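Local coordinates for 3-oxoacyl-[acyl-carrier-protein] synthase 3 (Micrococcus luteus NCTC 2665, PDB 4EWP), which probably catalyses the first condensation of fatty acid synthesis, joining an acetyl starter from acetyl-CoA to two carbons from malonyl-ACP, and works as a homodimer, at residues S165-D170 with Q276-I281; P187-S192 with A252-E257; S198-T203 with P241-W246; D283-Q288 with I334-G339. One frame throughout, in Å; residues are numbered along the deposited sequence.

Interaction 1: S165-D170 with Q276-I281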
loop_
_atom_site.group_PDB
_atom_site.type_symbol
_atom_site.label_atom_id
_atom_site.label_comp_id
_atom_site.label_asym_id
_atom_site.label_seq_id
_atom_site.Cartn_x
_atom_site.Cartn_y
_atom_site.Cartn_z
ATOM N N SER A 165 22.369 0.843 8.372
ATOM C CA SER A 165 22.710 1.612 7.176
ATOM C C SER A 165 23.532 0.833 6.142
ATOM O O SER A 165 23.151 0.731 4.980
ATOM C CB SER A 165 23.456 2.894 7.560
ATOM O OG SER A 165 24.766 2.603 8.024
ATOM N N PHE A 166 24.665 0.289 6.566
ATOM C CA PHE A 166 25.601 -0.309 5.620
ATOM C C PHE A 166 25.093 -1.627 5.027
ATOM O O PHE A 166 25.688 -2.141 4.075
ATOM C CB PHE A 166 26.949 -0.529 6.291
ATOM C CG PHE A 166 26.876 -1.442 7.468
ATOM C CD1 PHE A 166 26.594 -0.939 8.731
ATOM C CD2 PHE A 166 27.046 -2.806 7.308
ATOM C CE1 PHE A 166 26.509 -1.779 9.820
ATOM C CE2 PHE A 166 26.966 -3.658 8.389
ATOM C CZ PHE A 166 26.695 -3.144 9.654
ATOM N N LEU A 167 24.001 -2.172 5.577
ATOM C CA LEU A 167 23.437 -3.420 5.054
ATOM C C LEU A 167 22.602 -3.208 3.808
ATOM O O LEU A 167 22.377 -4.139 3.043
ATOM C CB LEU A 167 22.568 -4.139 6.091
ATOM C CG LEU A 167 23.277 -5.001 7.134
ATOM C CD1 LEU A 167 23.194 -4.348 8.516
ATOM C CD2 LEU A 167 22.667 -6.384 7.159
ATOM N N LEU A 168 22.138 -1.983 3.604
ATOM C CA LEU A 168 21.063 -1.759 2.642
ATOM C C LEU A 168 21.490 -1.314 1.256
ATOM O O LEU A 168 22.365 -0.462 1.087
ATOM C CB LEU A 168 20.050 -0.766 3.211
ATOM C CG LEU A 168 19.534 -1.175 4.586
ATOM C CD1 LEU A 168 18.486 -0.166 5.061
ATOM C CD2 LEU A 168 18.976 -2.598 4.502
ATOM N N GLY A 169 20.826 -1.885 0.263
ATOM C CA GLY A 169 21.102 -1.569 -1.125
ATOM C C GLY A 169 19.801 -1.271 -1.853
ATOM O O GLY A 169 18.707 -1.377 -1.271
ATOM N N ASP A 170 19.927 -0.915 -3.128
ATOM C CA ASP A 170 18.806 -0.469 -3.936
ATOM C C ASP A 170 18.611 -1.404 -5.112
ATOM O O ASP A 170 19.566 -2.014 -5.595
ATOM C CB ASP A 170 19.082 0.940 -4.477
ATOM C CG ASP A 170 19.516 1.926 -3.389
ATOM O OD1 ASP A 170 19.047 1.814 -2.234
ATOM O OD2 ASP A 170 20.323 2.829 -3.702
ATOM N N GLN A 276 16.882 -11.523 1.686
ATOM C CA GLN A 276 18.322 -11.379 1.897
ATOM C C GLN A 276 18.651 -10.370 3.003
ATOM O O GLN A 276 19.171 -9.280 2.741
ATOM C CB GLN A 276 19.006 -10.953 0.595
ATOM C CG GLN A 276 18.866 -11.965 -0.548
ATOM C CD GLN A 276 19.546 -13.304 -0.245
ATOM O OE1 GLN A 276 20.774 -13.407 -0.262
ATOM N NE2 GLN A 276 18.742 -14.335 0.024
ATOM N N ALA A 277 18.351 -10.743 4.244
ATOM C CA ALA A 277 18.475 -9.819 5.360
ATOM C C ALA A 277 19.926 -9.721 5.842
ATOM O O ALA A 277 20.417 -8.642 6.199
ATOM C CB ALA A 277 17.554 -10.258 6.498
ATOM N N ASN A 278 20.612 -10.859 5.826
ATOM C CA ASN A 278 21.895 -10.980 6.483
ATOM C C ASN A 278 22.426 -12.397 6.272
ATOM O O ASN A 278 21.699 -13.372 6.460
ATOM C CB ASN A 278 21.686 -10.687 7.961
ATOM C CG ASN A 278 22.944 -10.766 8.748
ATOM O OD1 ASN A 278 23.511 -11.838 8.909
ATOM N ND2 ASN A 278 23.382 -9.632 9.279
ATOM N N MET A 279 23.678 -12.532 5.847
ATOM C CA MET A 279 24.187 -13.868 5.534
ATOM C C MET A 279 24.067 -14.790 6.741
ATOM O O MET A 279 23.737 -15.974 6.615
ATOM C CB MET A 279 25.635 -13.823 5.067
ATOM C CG MET A 279 26.112 -15.148 4.503
ATOM S SD MET A 279 25.356 -15.470 2.907
ATOM C CE MET A 279 26.443 -14.497 1.866
ATOM N N ARG A 280 24.345 -14.238 7.913
ATOM C CA ARG A 280 24.223 -14.980 9.163
ATOM C C ARG A 280 22.786 -15.479 9.367
ATOM O O ARG A 280 22.556 -16.634 9.750
ATOM C CB ARG A 280 24.697 -14.106 10.326
ATOM C CG ARG A 280 24.435 -14.688 11.698
ATOM C CD ARG A 280 25.123 -16.043 11.878
ATOM N NE ARG A 280 24.965 -16.576 13.235
ATOM C CZ ARG A 280 24.356 -17.727 13.517
ATOM N NH1 ARG A 280 23.862 -18.467 12.535
ATOM N NH2 ARG A 280 24.246 -18.145 14.772
ATOM N N ILE A 281 21.811 -14.612 9.100
ATOM C CA ILE A 281 20.418 -15.051 9.171
ATOM C C ILE A 281 20.123 -16.160 8.143
ATOM O O ILE A 281 19.513 -17.183 8.472
ATOM C CB ILE A 281 19.433 -13.892 8.989
ATOM C CG1 ILE A 281 19.414 -13.025 10.252
ATOM C CG2 ILE A 281 18.043 -14.435 8.688
ATOM C CD1 ILE A 281 18.582 -11.763 10.134
#
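Asn-278, whose side-chain amide lies beside Leu-167, has its OD1 gripped by two backbone N-H groups. The bond from Ile-281 N to Asn-278 OD1 is 3.3 Å long and fairly straight, with an angle of 150° at the hydrogen. Its donor is tilted 27° from the carbonyl plane. Arg-280 N also points at this oxygen, but that bond is bent and weak. Asn-278 is therefore the N-cap of helix 279-288. With CG anti to its own backbone N (chi1 -179°), it folds OD1 back over the first turn. ND2 of the same amide has a hydrogen-bond partner outside the two segments.

Leu-167 supplies the touch from the other side with one methyl. Its CD2 is 3.3 Å from Ala-277 O and 3.9 Å from Asn-278 ND2. The leucine thus packs on the polar rim of the helix start. Nearby, the backbone of Leu-167 and that of Gly-169 hydrogen-bond with Asn-306, a predicted active-site residue. Ala-277 sits close to Asn-306 and to His-275, also predicted. The capped end falls in the predicted ACP-binding region. The chemistry implies that the cap, held by its own helix, keeps the amide in place while Leu-167 adds only van der Waals contact.

Interaction 2: P187-S192 with A252-E257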
loop_
_atom_site.group_PDB
_atom_site.type_symbol
_atom_site.label_atom_id
_atom_site.label_comp_id
_atom_site.label_asym_id
_atom_site.label_seq_id
_atom_site.Cartn_x
_atom_site.Cartn_y
_atom_site.Cartn_z
ATOM N N PRO A 187 -0.579 -22.074 -0.681
ATOM C CA PRO A 187 -1.348 -21.123 0.143
ATOM C C PRO A 187 -0.430 -20.252 0.975
ATOM O O PRO A 187 0.463 -20.765 1.661
ATOM C CB PRO A 187 -2.190 -22.026 1.059
ATOM C CG PRO A 187 -2.257 -23.362 0.331
ATOM C CD PRO A 187 -0.944 -23.480 -0.417
ATOM N N SER A 188 -0.641 -18.941 0.920
ATOM C CA SER A 188 0.250 -18.038 1.632
ATOM C C SER A 188 0.189 -18.235 3.141
ATOM O O SER A 188 -0.873 -18.465 3.713
ATOM C CB SER A 188 -0.050 -16.584 1.275
ATOM O OG SER A 188 0.438 -16.281 -0.023
ATOM N N VAL A 189 1.354 -18.155 3.773
ATOM C CA VAL A 189 1.459 -18.078 5.228
ATOM C C VAL A 189 2.038 -16.695 5.558
ATOM O O VAL A 189 3.223 -16.425 5.332
ATOM C CB VAL A 189 2.366 -19.188 5.796
ATOM C CG1 VAL A 189 2.477 -19.051 7.326
ATOM C CG2 VAL A 189 1.810 -20.562 5.407
ATOM N N TRP A 190 1.185 -15.796 6.028
ATOM C CA TRP A 190 1.616 -14.425 6.185
ATOM C C TRP A 190 0.954 -13.825 7.411
ATOM O O TRP A 190 -0.125 -14.269 7.838
ATOM C CB TRP A 190 1.387 -13.600 4.899
ATOM C CG TRP A 190 -0.053 -13.558 4.382
ATOM C CD1 TRP A 190 -1.013 -14.507 4.547
ATOM C CD2 TRP A 190 -0.662 -12.501 3.626
ATOM N NE1 TRP A 190 -2.191 -14.106 3.951
ATOM C CE2 TRP A 190 -1.998 -12.879 3.375
ATOM C CE3 TRP A 190 -0.206 -11.273 3.139
ATOM C CZ2 TRP A 190 -2.886 -12.076 2.648
ATOM C CZ3 TRP A 190 -1.090 -10.467 2.426
ATOM C CH2 TRP A 190 -2.416 -10.872 2.187
ATOM N N GLY A 191 1.612 -12.840 8.006
ATOM C CA GLY A 191 1.120 -12.296 9.260
ATOM C C GLY A 191 1.852 -11.054 9.703
ATOM O O GLY A 191 2.683 -10.502 8.973
ATOM N N SER A 192 1.543 -10.624 10.922
ATOM C CA SER A 192 2.064 -9.385 11.463
ATOM C C SER A 192 2.192 -9.523 12.971
ATOM O O SER A 192 1.521 -10.343 13.595
ATOM C CB SER A 192 1.107 -8.226 11.157
ATOM O OG SER A 192 -0.038 -8.288 12.010
ATOM N N ALA A 252 11.525 -19.558 11.051
ATOM C CA ALA A 252 11.694 -20.965 10.728
ATOM C C ALA A 252 10.366 -21.697 10.929
ATOM O O ALA A 252 10.045 -22.621 10.195
ATOM C CB ALA A 252 12.811 -21.597 11.539
ATOM N N LYS A 253 9.576 -21.261 11.901
ATOM C CA LYS A 253 8.274 -21.880 12.147
ATOM C C LYS A 253 7.320 -21.525 11.015
ATOM O O LYS A 253 6.530 -22.360 10.573
ATOM C CB LYS A 253 7.696 -21.427 13.490
ATOM C CG LYS A 253 8.670 -21.592 14.653
ATOM C CD LYS A 253 8.020 -21.272 15.996
ATOM C CE LYS A 253 9.032 -21.362 17.127
ATOM N NZ LYS A 253 8.372 -21.244 18.453
ATOM N N VAL A 254 7.403 -20.281 10.546
ATOM C CA VAL A 254 6.594 -19.842 9.418
ATOM C C VAL A 254 6.943 -20.685 8.178
ATOM O O VAL A 254 6.062 -21.196 7.478
ATOM C CB VAL A 254 6.800 -18.332 9.127
ATOM C CG1 VAL A 254 6.052 -17.902 7.852
ATOM C CG2 VAL A 254 6.367 -17.486 10.330
ATOM N N ALA A 255 8.232 -20.850 7.919
ATOM C CA ALA A 255 8.652 -21.637 6.761
ATOM C C ALA A 255 8.140 -23.081 6.836
ATOM O O ALA A 255 7.642 -23.632 5.852
ATOM C CB ALA A 255 10.167 -21.605 6.620
ATOM N N ARG A 256 8.259 -23.702 8.001
ATOM C CA ARG A 256 7.769 -25.070 8.143
ATOM C C ARG A 256 6.256 -25.092 7.955
ATOM O O ARG A 256 5.702 -26.011 7.350
ATOM C CB ARG A 256 8.182 -25.694 9.485
ATOM C CG ARG A 256 9.677 -26.070 9.537
ATOM C CD ARG A 256 10.078 -26.791 10.837
ATOM N NE ARG A 256 9.990 -25.900 11.994
ATOM C CZ ARG A 256 11.035 -25.433 12.675
ATOM N NH1 ARG A 256 12.278 -25.789 12.338
ATOM N NH2 ARG A 256 10.833 -24.621 13.707
ATOM N N GLU A 257 5.586 -24.062 8.454
ATOM C CA GLU A 257 4.157 -23.968 8.253
ATOM C C GLU A 257 3.822 -23.834 6.751
ATOM O O GLU A 257 2.907 -24.489 6.253
ATOM C CB GLU A 257 3.599 -22.805 9.060
ATOM C CG GLU A 257 2.116 -22.906 9.351
ATOM C CD GLU A 257 1.639 -21.798 10.275
ATOM O OE1 GLU A 257 2.413 -21.421 11.194
ATOM O OE2 GLU A 257 0.501 -21.310 10.072
#
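The carboxylate of Glu-257 meets Val-189 with its flat side: Val-189 CG1 stands above the group, 4.1 Å from both Glu-257 CD and Glu-257 OE2. A second flat group, the guanidinium of Arg-256, has Ala-252 O over one face, offset toward the rim. The indole of Trp-190 is turned to the other side of the strand, where it makes an edge-to-face pair with Tyr-128. This is a strand-on-helix contact of the thiolase fold. Strand 189-192 is an outermost strand, within this chain, of the five-stranded C-terminal sheet, and helix 240-262 packs against that sheet.

Val-189 carries the contact. Its side chain points at the helix, and both methyls are used. CG1, anti to the backbone N (chi1 179°), reaches Val-254 CG1 at 3.8 Å. The two valines pass side by side, pointing opposite ways. CG2 rests on the helix backbone, 4.1 Å from Glu-257 C. An alanine at Val-189 would remove both methyls, and is likely to leave a gap beside Val-254 CG1 and over the backbone at Glu-257, thinning the strand-helix packing. Glu-257 has CG anti to the backbone N and an extended chain, which lays it along the outer border.

Val-254 is the buried partner. It also touches Ile-334, Tyr-342 and Ala-344 of the sheet. Ser-192, at the end of the strand, is hydrogen-bonded through OG to Ala-114 of the second subunit. Back at the contact, Val-254 CG1 also comes within 4.1 Å of the backbone atom Val-189 O.

Interaction 3: S198-T203 with P241-W246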
loop_
_atom_site.group_PDB
_atom_site.type_symbol
_atom_site.label_atom_id
_atom_site.label_comp_id
_atom_site.label_asym_id
_atom_site.label_seq_id
_atom_site.Cartn_x
_atom_site.Cartn_y
_atom_site.Cartn_z
ATOM N N SER A 198 8.180 -1.175 16.724
ATOM C CA SER A 198 9.350 -0.320 16.842
ATOM C C SER A 198 10.678 -1.048 16.634
ATOM O O SER A 198 11.735 -0.410 16.645
ATOM C CB SER A 198 9.362 0.410 18.191
ATOM O OG SER A 198 9.801 -0.462 19.222
ATOM N N THR A 199 10.632 -2.364 16.430
ATOM C CA THR A 199 11.866 -3.157 16.305
ATOM C C THR A 199 12.736 -2.743 15.114
ATOM O O THR A 199 13.956 -2.630 15.234
ATOM C CB THR A 199 11.575 -4.678 16.289
ATOM O OG1 THR A 199 11.052 -5.052 17.569
ATOM C CG2 THR A 199 12.855 -5.480 16.028
ATOM N N ILE A 200 12.094 -2.517 13.976
ATOM C CA ILE A 200 12.719 -1.922 12.805
ATOM C C ILE A 200 11.819 -0.735 12.467
ATOM O O ILE A 200 10.625 -0.914 12.248
ATOM C CB ILE A 200 12.698 -2.902 11.612
ATOM C CG1 ILE A 200 13.348 -4.233 11.985
ATOM C CG2 ILE A 200 13.378 -2.310 10.395
ATOM C CD1 ILE A 200 13.145 -5.304 10.898
ATOM N N SER A 201 12.375 0.469 12.437
ATOM C CA SER A 201 11.551 1.660 12.301
ATOM C C SER A 201 12.397 2.858 11.909
ATOM O O SER A 201 13.617 2.754 11.845
ATOM C CB SER A 201 10.836 1.957 13.618
ATOM O OG SER A 201 11.763 2.269 14.641
ATOM N N MET A 202 11.745 3.990 11.635
ATOM C CA MET A 202 12.452 5.228 11.319
ATOM C C MET A 202 12.834 5.909 12.626
ATOM O O MET A 202 12.228 5.638 13.653
ATOM C CB MET A 202 11.572 6.158 10.493
ATOM C CG MET A 202 10.966 5.525 9.247
ATOM S SD MET A 202 12.236 5.036 8.055
ATOM C CE MET A 202 12.870 6.618 7.534
ATOM N N THR A 203 13.822 6.798 12.585
ATOM C CA THR A 203 14.283 7.514 13.779
ATOM C C THR A 203 13.199 8.382 14.413
ATOM O O THR A 203 13.178 8.573 15.638
ATOM C CB THR A 203 15.507 8.411 13.479
ATOM O OG1 THR A 203 15.291 9.130 12.261
ATOM C CG2 THR A 203 16.779 7.563 13.342
ATOM N N PRO A 241 20.039 -7.358 17.314
ATOM C CA PRO A 241 19.893 -8.641 18.009
ATOM C C PRO A 241 18.457 -9.174 18.038
ATOM O O PRO A 241 18.263 -10.377 17.845
ATOM C CB PRO A 241 20.383 -8.323 19.429
ATOM C CG PRO A 241 21.378 -7.243 19.231
ATOM C CD PRO A 241 20.773 -6.378 18.130
ATOM N N SER A 242 17.469 -8.316 18.272
ATOM C CA SER A 242 16.079 -8.775 18.223
ATOM C C SER A 242 15.713 -9.296 16.839
ATOM O O SER A 242 15.088 -10.355 16.710
ATOM C CB SER A 242 15.100 -7.677 18.645
ATOM O OG SER A 242 15.297 -7.358 20.001
ATOM N N VAL A 243 16.111 -8.567 15.805
ATOM C CA VAL A 243 15.825 -9.012 14.445
ATOM C C VAL A 243 16.339 -10.424 14.204
ATOM O O VAL A 243 15.616 -11.256 13.658
ATOM C CB VAL A 243 16.403 -8.068 13.391
ATOM C CG1 VAL A 243 16.305 -8.697 12.010
ATOM C CG2 VAL A 243 15.666 -6.741 13.429
ATOM N N PHE A 244 17.575 -10.698 14.631
ATOM C CA PHE A 244 18.177 -12.023 14.424
ATOM C C PHE A 244 17.379 -13.142 15.098
ATOM O O PHE A 244 17.057 -14.151 14.466
ATOM C CB PHE A 244 19.632 -12.063 14.899
ATOM C CG PHE A 244 20.293 -13.409 14.705
ATOM C CD1 PHE A 244 20.953 -13.712 13.516
ATOM C CD2 PHE A 244 20.237 -14.380 15.702
ATOM C CE1 PHE A 244 21.558 -14.955 13.333
ATOM C CE2 PHE A 244 20.831 -15.622 15.519
ATOM C CZ PHE A 244 21.497 -15.908 14.332
ATOM N N ARG A 245 17.070 -12.971 16.382
ATOM C CA ARG A 245 16.303 -13.980 17.113
ATOM C C ARG A 245 14.960 -14.259 16.450
ATOM O O ARG A 245 14.534 -15.409 16.340
ATOM C CB ARG A 245 16.096 -13.576 18.575
ATOM C CG ARG A 245 17.319 -13.780 19.422
ATOM C CD ARG A 245 17.028 -13.589 20.894
ATOM N NE ARG A 245 16.601 -12.234 21.192
ATOM C CZ ARG A 245 17.426 -11.252 21.527
ATOM N NH1 ARG A 245 18.725 -11.467 21.602
ATOM N NH2 ARG A 245 16.951 -10.046 21.783
ATOM N N TRP A 246 14.298 -13.205 15.998
ATOM C CA TRP A 246 13.000 -13.354 15.337
ATOM C C TRP A 246 13.177 -13.925 13.923
ATOM O O TRP A 246 12.567 -14.934 13.553
ATOM C CB TRP A 246 12.281 -11.989 15.324
ATOM C CG TRP A 246 10.995 -11.932 14.564
ATOM C CD1 TRP A 246 9.784 -12.405 14.972
ATOM C CD2 TRP A 246 10.779 -11.333 13.272
ATOM N NE1 TRP A 246 8.833 -12.158 14.007
ATOM C CE2 TRP A 246 9.419 -11.503 12.956
ATOM C CE3 TRP A 246 11.605 -10.673 12.358
ATOM C CZ2 TRP A 246 8.867 -11.043 11.766
ATOM C CZ3 TRP A 246 11.065 -10.222 11.179
ATOM C CH2 TRP A 246 9.703 -10.399 10.893
#
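Val-243 CG2 and the end of Ile-200 are brought together by their first torsions. In both residues the touching branch, CG2 of Val-243 and CG1 of Ile-200, lies anti to the carbonyl carbon and beside the backbone N. For Ile-200 this is chi1 -55°, and its extended chi2 carries CD1 onward past the valine. The contact joins a two-stranded antiparallel sheet, strands 200-202 and 236-238, to the start of helix 240-262 in this thiolase-fold enzyme.

Val-243 CG2 is the meeting point. It is 3.7 Å from Ile-200 CG1 and 3.9 Å from Ile-200 CD1, and the isoleucine runs nearly perpendicular to the valine. Thr-199 approaches the same methyl obliquely with its CG2, which is 4.0 Å from Val-243 CG2. All four residues of the contact, Ser-242 included, are partly exposed, and only carbon atoms take part.

The polar ends of Thr-199 and Ser-242 are used outside the contact: Ser-242 OG is hydrogen-bonded to Asp-239 OD2, and Thr-199 OG1 has a weak bond to Arg-196 O. The side chain of Ile-200 is about 6 Å from that of Cys-123, a predicted active-site residue. Further along the strand, Ser-201 and Met-202 pack on Pro-99 and Thr-98 of the second subunit. At the helix start, the touch of Thr-199 on Ser-242 is again made by carbon, with Thr-199 CG2 4.1 Å from Ser-242 CB.

Interaction 4: D283-Q288 with I334-G339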
loop_
_atom_site.group_PDB
_atom_site.type_symbol
_atom_site.label_atom_id
_atom_site.label_comp_id
_atom_site.label_asym_id
_atom_site.label_seq_id
_atom_site.Cartn_x
_atom_site.Cartn_y
_atom_site.Cartn_z
ATOM N N ASP A 283 22.175 -18.346 6.643
ATOM C CA ASP A 283 22.804 -19.614 7.024
ATOM C C ASP A 283 22.049 -20.344 8.141
ATOM O O ASP A 283 21.732 -21.523 8.016
ATOM C CB ASP A 283 24.249 -19.399 7.471
ATOM C CG ASP A 283 25.136 -18.886 6.362
ATOM O OD1 ASP A 283 24.703 -18.923 5.199
ATOM O OD2 ASP A 283 26.270 -18.454 6.656
ATOM N N GLU A 284 21.769 -19.633 9.231
ATOM C CA GLU A 284 21.155 -20.237 10.405
ATOM C C GLU A 284 19.754 -20.735 10.054
ATOM O O GLU A 284 19.317 -21.800 10.511
ATOM C CB GLU A 284 21.111 -19.223 11.551
ATOM C CG GLU A 284 20.883 -19.828 12.919
ATOM C CD GLU A 284 21.827 -20.975 13.216
ATOM O OE1 GLU A 284 23.056 -20.752 13.239
ATOM O OE2 GLU A 284 21.332 -22.105 13.420
ATOM N N PHE A 285 19.075 -19.955 9.216
ATOM C CA PHE A 285 17.763 -20.300 8.679
ATOM C C PHE A 285 17.812 -21.623 7.885
ATOM O O PHE A 285 17.074 -22.570 8.169
ATOM C CB PHE A 285 17.303 -19.143 7.788
ATOM C CG PHE A 285 15.820 -19.000 7.675
ATOM C CD1 PHE A 285 15.262 -17.766 7.370
ATOM C CD2 PHE A 285 14.984 -20.089 7.850
ATOM C CE1 PHE A 285 13.892 -17.615 7.251
ATOM C CE2 PHE A 285 13.610 -19.952 7.730
ATOM C CZ PHE A 285 13.062 -18.712 7.431
ATOM N N ALA A 286 18.700 -21.688 6.901
ATOM C CA ALA A 286 18.878 -22.898 6.106
ATOM C C ALA A 286 19.173 -24.111 6.978
ATOM O O ALA A 286 18.671 -25.203 6.722
ATOM C CB ALA A 286 19.995 -22.695 5.068
ATOM N N LYS A 287 19.995 -23.930 8.010
ATOM C CA LYS A 287 20.321 -25.039 8.901
ATOM C C LYS A 287 19.071 -25.510 9.641
ATOM O O LYS A 287 18.853 -26.707 9.838
ATOM C CB LYS A 287 21.396 -24.616 9.901
ATOM C CG LYS A 287 21.661 -25.636 11.007
ATOM C CD LYS A 287 22.786 -25.178 11.940
ATOM C CE LYS A 287 22.884 -26.075 13.181
ATOM N NZ LYS A 287 24.069 -25.751 14.034
ATOM N N GLN A 288 18.237 -24.562 10.047
ATOM C CA GLN A 288 17.082 -24.891 10.874
ATOM C C GLN A 288 16.042 -25.705 10.065
ATOM O O GLN A 288 15.346 -26.587 10.596
ATOM C CB GLN A 288 16.497 -23.603 11.461
ATOM C CG GLN A 288 15.495 -23.815 12.585
ATOM C CD GLN A 288 16.105 -24.458 13.824
ATOM O OE1 GLN A 288 17.323 -24.433 14.022
ATOM N NE2 GLN A 288 15.251 -25.041 14.668
ATOM N N ILE A 334 10.338 -16.598 1.464
ATOM C CA ILE A 334 9.831 -16.108 2.729
ATOM C C ILE A 334 10.498 -14.781 3.035
ATOM O O ILE A 334 11.730 -14.698 3.097
ATOM C CB ILE A 334 10.085 -17.125 3.857
ATOM C CG1 ILE A 334 9.603 -16.566 5.196
ATOM C CG2 ILE A 334 11.576 -17.483 3.948
ATOM C CD1 ILE A 334 9.538 -17.627 6.284
ATOM N N GLY A 335 9.679 -13.738 3.171
ATOM C CA GLY A 335 10.164 -12.403 3.480
ATOM C C GLY A 335 9.667 -11.933 4.835
ATOM O O GLY A 335 8.634 -12.402 5.311
ATOM N N PHE A 336 10.393 -10.991 5.440
ATOM C CA PHE A 336 10.149 -10.576 6.806
ATOM C C PHE A 336 10.782 -9.212 7.057
ATOM O O PHE A 336 11.945 -8.995 6.713
ATOM C CB PHE A 336 10.691 -11.619 7.800
ATOM C CG PHE A 336 12.054 -12.192 7.424
ATOM C CD1 PHE A 336 13.218 -11.654 7.957
ATOM C CD2 PHE A 336 12.158 -13.277 6.567
ATOM C CE1 PHE A 336 14.462 -12.165 7.625
ATOM C CE2 PHE A 336 13.399 -13.802 6.223
ATOM C CZ PHE A 336 14.552 -13.245 6.757
ATOM N N GLY A 337 10.021 -8.284 7.644
ATOM C CA GLY A 337 10.583 -6.984 7.971
ATOM C C GLY A 337 9.769 -6.121 8.916
ATOM O O GLY A 337 8.925 -6.630 9.655
ATOM N N ALA A 338 10.037 -4.812 8.885
ATOM C CA ALA A 338 9.430 -3.841 9.801
ATOM C C ALA A 338 7.904 -3.997 9.914
ATOM O O ALA A 338 7.207 -4.177 8.916
ATOM C CB ALA A 338 9.792 -2.421 9.378
ATOM N N GLY A 339 7.387 -3.939 11.135
ATOM C CA GLY A 339 5.962 -4.124 11.337
ATOM C C GLY A 339 5.602 -4.587 12.734
ATOM O O GLY A 339 4.918 -3.871 13.475
#
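The CE1-CZ end of the Phe-285 ring is packed tightly against Ile-334 and Phe-336, all three buried. Phe-285 CZ is 3.9 Å from Ile-334 CD1, and both CZ and CE1 of Phe-285 lie 4.0 Å from Ile-334 CG2. Ile-334 CD1 lies at the ring edge, close to its plane, while CG2 sits well off that plane, just outside the CE1-CZ rim. Phe-336 touches the same edge: its CE2 is 4.0 Å from Phe-285 CE1, and it lies near the plane of the Phe-285 ring.

The rest of the helix segment takes no part in the contact with strand 330-337. Lys-287 is exposed and marks the solvent side. Glu-284 and Gln-288 lean on helix 240-262. Glu-284 is also salt-bridged to Arg-280, and Asp-283 to Arg-299. Within the two segments the helix reaches the strand through Phe-285, whose CA is 10.8 Å from Ile-334 CA. With CG anti to the backbone N (chi1 -153°), the ring is carried off the helix toward the strand. It also makes an edge-to-face pair with Phe-272. A serine in place of Phe-285 would probably leave Ile-334 CD1 and Phe-336 CE2 without their partner and open a gap between helix and sheet.

Phe-336 is held in turn near the predicted active site. Its ring packs edge-to-face with that of His-275 and touches Ala-277 and Trp-246. The arrangement is typical of the C-terminal half of a thiolase fold: helix 279-288, which links parallel strands 269-274 and 296-297, packs on the sheet just before a glycine-rich turn beside the active site.

Overall arrangement
From the N terminus, residues 165-170 come first, and interaction 1 closes the longest loop when the chain returns at 276-281. Within that span interaction 2 joins strand 189-192 to helix 240-262. Inside interaction 2 lies interaction 3, which brings strand 200-202 to an earlier turn of the same helix. The three are nested and do not cross. Interaction 4 follows in series, from helix 279-288 to strand 330-337. Helix 240-262 serves interactions 2 and 3, and helix 279-288 serves interactions 1 and 4. Interactions 1 and 3 touch, as where Phe-244 packs on Ile-281, and interaction 4 touches all the others. Together they tie the two helices to the C-terminal sheet, the small sheet of strand 200-202, and the loops of the predicted active site.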